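Local coordinates for protein putative isochorismatase (PDB 3UAO) that hydrolyses maleamate as an amidohydrolase in the degradation of nicotinate (vitamin B3), probably releasing maleate and ammonia, at residues Gly46-Asp51 / Gln160-Ala165; Ser91-Ala96 / Val137-Pro142. One frame throughout, in Å; residues are numbered along the deposited sequence.

Interaction 1 (Gly46-Asp51 / Gln160-Ala165); sequences GLLIVD and QTLLVA
G46 through V50 and T161 through A165 run side by side as neighbouring parallel strands, G46 facing L162 and I49 facing A165. Five backbone hydrogen bonds join them. The even-numbered residues of the first strand do the bonding: G46 N gives to T161 O, G46 O receives L163 N, and L48 is held at both ends, its N on L163 O at 2.7 Å and nearly straight (178°), its O taking A165 N at 2.9 Å. V50 N closes the series on A165 O. CA-H groups add weaker contacts, as where V164 CA comes within 3.3 Å of L48 O.

Side chains fill both faces. L162 puts CG anti to its backbone N (chi1 -178°), which carries CD1 across to G46, 3.6 Å from its carbonyl C, where the glycine has no side chain of its own; the other methyl, CD2, rests 4.0 Å from L48 CB. Farther along this face V50 CG1 meets V164 CG1 at 3.8 Å. On the opposite face L47 and L163 cross at about a right angle, L47 CD1 lying 4.0 Å from L163 CB, while L163 CD1 comes to 3.4 Å from G46 O.

Outside this pair, L47 and I49 turn their backbone polar groups to strand 87-93, so strand 45-50 is bonded on both edges. Helix 67-84 packs on the face of L47, I49 and A165, whereas A144 and F145 meet L48 and L162 on the other. This is the middle of the parallel sheet of a Rossmann-like isochorismatase fold. Paired peptide groups and buried, aliphatic side chains where the strands meet make it the sheet's core, and strand 45-50 ends directly at D51, whose carboxylate bonds K139 and S91.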
# COMPACT_ATOMS: atom_id res chain seq x y z
N GLY A 46 -12.64 -16.22 6.52
CA GLY A 46 -11.65 -15.82 7.49
C GLY A 46 -12.30 -14.91 8.51
O GLY A 46 -13.47 -14.48 8.36
N LEU A 47 -11.55 -14.63 9.56
CA LEU A 47 -12.05 -13.87 10.69
C LEU A 47 -10.97 -12.89 11.11
O LEU A 47 -9.83 -13.26 11.34
CB LEU A 47 -12.42 -14.80 11.88
CG LEU A 47 -12.73 -14.18 13.26
CD1 LEU A 47 -14.00 -13.39 13.24
CD2 LEU A 47 -12.81 -15.24 14.31
N LEU A 48 -11.37 -11.64 11.20
CA LEU A 48 -10.55 -10.59 11.74
C LEU A 48 -11.18 -10.08 13.01
O LEU A 48 -12.34 -9.66 12.97
CB LEU A 48 -10.56 -9.42 10.76
CG LEU A 48 -9.68 -8.28 11.20
CD1 LEU A 48 -8.28 -8.80 11.41
CD2 LEU A 48 -9.76 -7.22 10.15
N ILE A 49 -10.44 -10.10 14.11
CA ILE A 49 -10.89 -9.49 15.35
C ILE A 49 -10.05 -8.24 15.57
O ILE A 49 -8.85 -8.33 15.86
CB ILE A 49 -10.72 -10.45 16.53
CG1 ILE A 49 -11.39 -11.80 16.25
CG2 ILE A 49 -11.30 -9.85 17.79
CD1 ILE A 49 -11.15 -12.82 17.34
N VAL A 50 -10.64 -7.06 15.46
CA VAL A 50 -9.80 -5.85 15.52
C VAL A 50 -9.76 -5.19 16.90
O VAL A 50 -10.77 -4.78 17.43
CB VAL A 50 -10.02 -4.85 14.29
CG1 VAL A 50 -10.94 -5.43 13.25
CG2 VAL A 50 -10.43 -3.51 14.71
N ASP A 51 -8.57 -5.16 17.49
CA ASP A 51 -8.27 -4.40 18.70
C ASP A 51 -9.09 -4.70 19.94
O ASP A 51 -9.28 -3.83 20.79
CB ASP A 51 -8.35 -2.89 18.41
CG ASP A 51 -7.37 -2.46 17.39
OD1 ASP A 51 -6.44 -3.23 17.08
OD2 ASP A 51 -7.55 -1.34 16.87
N GLN A 160 -11.84 -15.29 0.60
CA GLN A 160 -12.80 -14.54 -0.23
C GLN A 160 -13.66 -13.62 0.61
O GLN A 160 -13.92 -12.51 0.21
CB GLN A 160 -13.71 -15.50 -1.01
CG GLN A 160 -13.01 -16.25 -2.14
CD GLN A 160 -12.71 -15.33 -3.28
OE1 GLN A 160 -11.66 -14.69 -3.32
NE2 GLN A 160 -13.64 -15.24 -4.22
N THR A 161 -14.12 -14.12 1.75
CA THR A 161 -14.97 -13.42 2.69
C THR A 161 -14.34 -13.37 4.11
O THR A 161 -13.91 -14.39 4.66
CB THR A 161 -16.33 -14.12 2.79
OG1 THR A 161 -16.98 -14.15 1.51
CG2 THR A 161 -17.23 -13.44 3.83
N LEU A 162 -14.32 -12.20 4.71
CA LEU A 162 -13.72 -11.97 6.00
C LEU A 162 -14.75 -11.49 7.02
O LEU A 162 -15.35 -10.45 6.87
CB LEU A 162 -12.62 -10.90 5.83
CG LEU A 162 -11.79 -10.49 7.05
CD1 LEU A 162 -10.99 -11.73 7.50
CD2 LEU A 162 -10.92 -9.28 6.78
N LEU A 163 -14.94 -12.25 8.08
CA LEU A 163 -15.82 -11.83 9.16
C LEU A 163 -15.02 -10.84 10.01
O LEU A 163 -13.84 -11.05 10.28
CB LEU A 163 -16.28 -13.03 9.98
CG LEU A 163 -17.38 -13.96 9.36
CD1 LEU A 163 -16.88 -14.77 8.15
CD2 LEU A 163 -17.96 -14.88 10.41
N VAL A 164 -15.64 -9.73 10.39
CA VAL A 164 -14.99 -8.75 11.26
C VAL A 164 -15.70 -8.56 12.60
O VAL A 164 -16.91 -8.42 12.66
CB VAL A 164 -14.86 -7.35 10.57
CG1 VAL A 164 -14.17 -6.37 11.52
CG2 VAL A 164 -14.05 -7.48 9.30
N ALA A 165 -14.89 -8.55 13.65
CA ALA A 165 -15.29 -8.21 14.98
C ALA A 165 -14.29 -7.20 15.53
O ALA A 165 -13.24 -7.02 14.96
CB ALA A 165 -15.25 -9.46 15.84

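Interaction 2 (Ser91-Ala96 / Val137-Pro142)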
# COMPACT_ATOMS: atom_id res chain seq x y z
N SER A 91 -5.73 -8.08 15.58
CA SER A 91 -5.03 -6.83 15.44
C SER A 91 -4.83 -6.25 16.84
O SER A 91 -5.60 -6.49 17.77
CB SER A 91 -5.83 -5.87 14.52
OG SER A 91 -6.60 -4.95 15.26
N ARG A 92 -3.77 -5.47 16.96
CA ARG A 92 -3.45 -4.77 18.21
C ARG A 92 -2.84 -3.46 17.78
O ARG A 92 -2.11 -3.45 16.80
CB ARG A 92 -2.36 -5.52 19.00
CG ARG A 92 -2.76 -6.90 19.52
CD ARG A 92 -1.58 -7.61 20.14
NE ARG A 92 -0.98 -6.76 21.17
CZ ARG A 92 0.29 -6.77 21.56
NH1 ARG A 92 1.17 -7.60 21.03
NH2 ARG A 92 0.68 -5.91 22.47
N ILE A 93 -3.17 -2.35 18.46
CA ILE A 93 -2.45 -1.10 18.27
C ILE A 93 -1.21 -1.20 19.12
O ILE A 93 -1.27 -1.57 20.31
CB ILE A 93 -3.30 0.13 18.61
CG1 ILE A 93 -4.44 0.26 17.59
CG2 ILE A 93 -2.49 1.45 18.52
CD1 ILE A 93 -5.47 1.38 17.91
N VAL A 94 -0.05 -0.97 18.47
CA VAL A 94 1.25 -0.95 19.15
C VAL A 94 2.15 0.16 18.61
O VAL A 94 2.48 0.19 17.42
CB VAL A 94 1.99 -2.27 18.98
CG1 VAL A 94 3.46 -2.13 19.50
CG2 VAL A 94 1.27 -3.42 19.66
N TYR A 95 2.56 1.06 19.49
CA TYR A 95 3.65 2.01 19.19
C TYR A 95 4.95 1.57 19.85
O TYR A 95 4.93 0.76 20.78
CB TYR A 95 3.29 3.39 19.70
CG TYR A 95 2.17 4.09 18.92
CD1 TYR A 95 2.46 5.04 17.94
CD2 TYR A 95 0.86 3.84 19.20
CE1 TYR A 95 1.47 5.69 17.24
CE2 TYR A 95 -0.17 4.48 18.48
CZ TYR A 95 0.15 5.40 17.51
OH TYR A 95 -0.83 6.05 16.81
N ALA A 96 6.06 2.16 19.38
CA ALA A 96 7.37 1.98 19.97
C ALA A 96 7.45 2.62 21.36
O ALA A 96 6.92 3.70 21.57
CB ALA A 96 8.50 2.55 19.05
N VAL A 137 -1.57 -8.95 13.97
CA VAL A 137 -1.06 -7.85 13.22
C VAL A 137 -1.04 -6.64 14.14
O VAL A 137 -2.00 -6.37 14.87
CB VAL A 137 -1.82 -7.66 11.88
CG1 VAL A 137 -3.23 -7.77 12.05
CG2 VAL A 137 -1.51 -6.32 11.27
N ARG A 138 0.11 -5.95 14.13
CA ARG A 138 0.36 -4.77 14.93
C ARG A 138 0.28 -3.59 14.05
O ARG A 138 0.75 -3.62 12.91
CB ARG A 138 1.74 -4.83 15.54
CG ARG A 138 1.86 -5.77 16.76
CD ARG A 138 3.28 -6.31 16.85
NE ARG A 138 3.47 -7.18 18.00
CZ ARG A 138 3.53 -8.52 17.97
NH1 ARG A 138 3.44 -9.19 16.82
NH2 ARG A 138 3.73 -9.18 19.12
N LYS A 139 -0.33 -2.51 14.56
CA LYS A 139 -0.59 -1.37 13.76
C LYS A 139 -0.46 -0.14 14.62
O LYS A 139 -0.57 -0.22 15.84
CB LYS A 139 -2.00 -1.49 13.15
CG LYS A 139 -3.20 -1.38 14.14
CD LYS A 139 -4.42 -2.06 13.55
CE LYS A 139 -5.73 -1.81 14.32
NZ LYS A 139 -5.92 -0.36 14.71
N SER A 140 -0.18 0.99 13.98
CA SER A 140 -0.16 2.27 14.63
C SER A 140 -1.20 3.19 13.99
O SER A 140 -1.18 4.38 14.23
CB SER A 140 1.23 2.87 14.45
OG SER A 140 1.65 2.78 13.08
N THR A 141 -2.10 2.63 13.17
CA THR A 141 -3.21 3.39 12.54
C THR A 141 -4.54 2.66 12.79
O THR A 141 -4.53 1.54 13.35
CB THR A 141 -2.96 3.46 11.06
OG1 THR A 141 -2.77 2.13 10.55
CG2 THR A 141 -1.69 4.24 10.82
N PRO A 142 -5.68 3.26 12.43
CA PRO A 142 -6.98 2.61 12.67
C PRO A 142 -7.21 1.27 11.97
O PRO A 142 -7.75 0.33 12.59
CB PRO A 142 -7.99 3.64 12.15
CG PRO A 142 -7.27 4.92 12.13
CD PRO A 142 -5.85 4.63 11.87
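K139 reaches back along the strand of S91 to I93, its CE 3.4 Å from S91 OG and its NZ 3.3 Å from I93 CG1. Its CG sits between the backbone N and the carbonyl carbon (chi1 69°), CG to CE is extended, and a bend at the last torsion (chi4 46°) swings the amine toward its own chain. There NZ bonds T141 O at 2.7 Å in the carbonyl plane and P142 O from well above that carbonyl's plane, while D51 adds a salt bridge.

The strands beneath are parallel, with R92 N on V137 O, K139 N on R92 O and V94 N on K139 O. On the face away from K139, the R92 and R138 side chains lie alongside each other and point the same way. Their guanidinium planes stand 70° apart, and R138 NH2 approaches the edge of the R92 group, 3.6 Å from NH1. E117 takes both arginines, so the two charges share one carboxylate. V94 CG2 lies over one face of the R92 guanidinium, toward its rim, and touches R138 CG at 3.8 Å.

Beyond the strands, S140 CB makes a CH-pi contact over the Y95 ring, 4.2 Å from its centroid, and N103 bonds both Y95 OH and S140 O. The contact thus separates two polar clusters: on one face an arginine pair bridged by E117, whose carboxylate probably offsets part of their mutual repulsion, and, on the other, a lysine amine fixed by two carbonyls and a carboxylate.

Overall arrangement
Interaction 2 is nested within the chain loop that interaction 1 closes, and the two share one parallel sheet through the neighbouring strands 45-50 and 87-93. Their centres lie about 16 Å apart, yet they touch: I49 O and S91 N make a probable backbone hydrogen bond at 3.1 Å, and D51 OD2 forms a salt bridge with K139 NZ at 2.9 Å. Together with C172, found here as S-hydroxycysteine, D51 and K139 are consistent with the Asp-Lys-Cys triad of isochorismatase-family cysteine hydrolases. A bound acetate about 6 Å from the I93 side chain may mark the pocket at these strand ends.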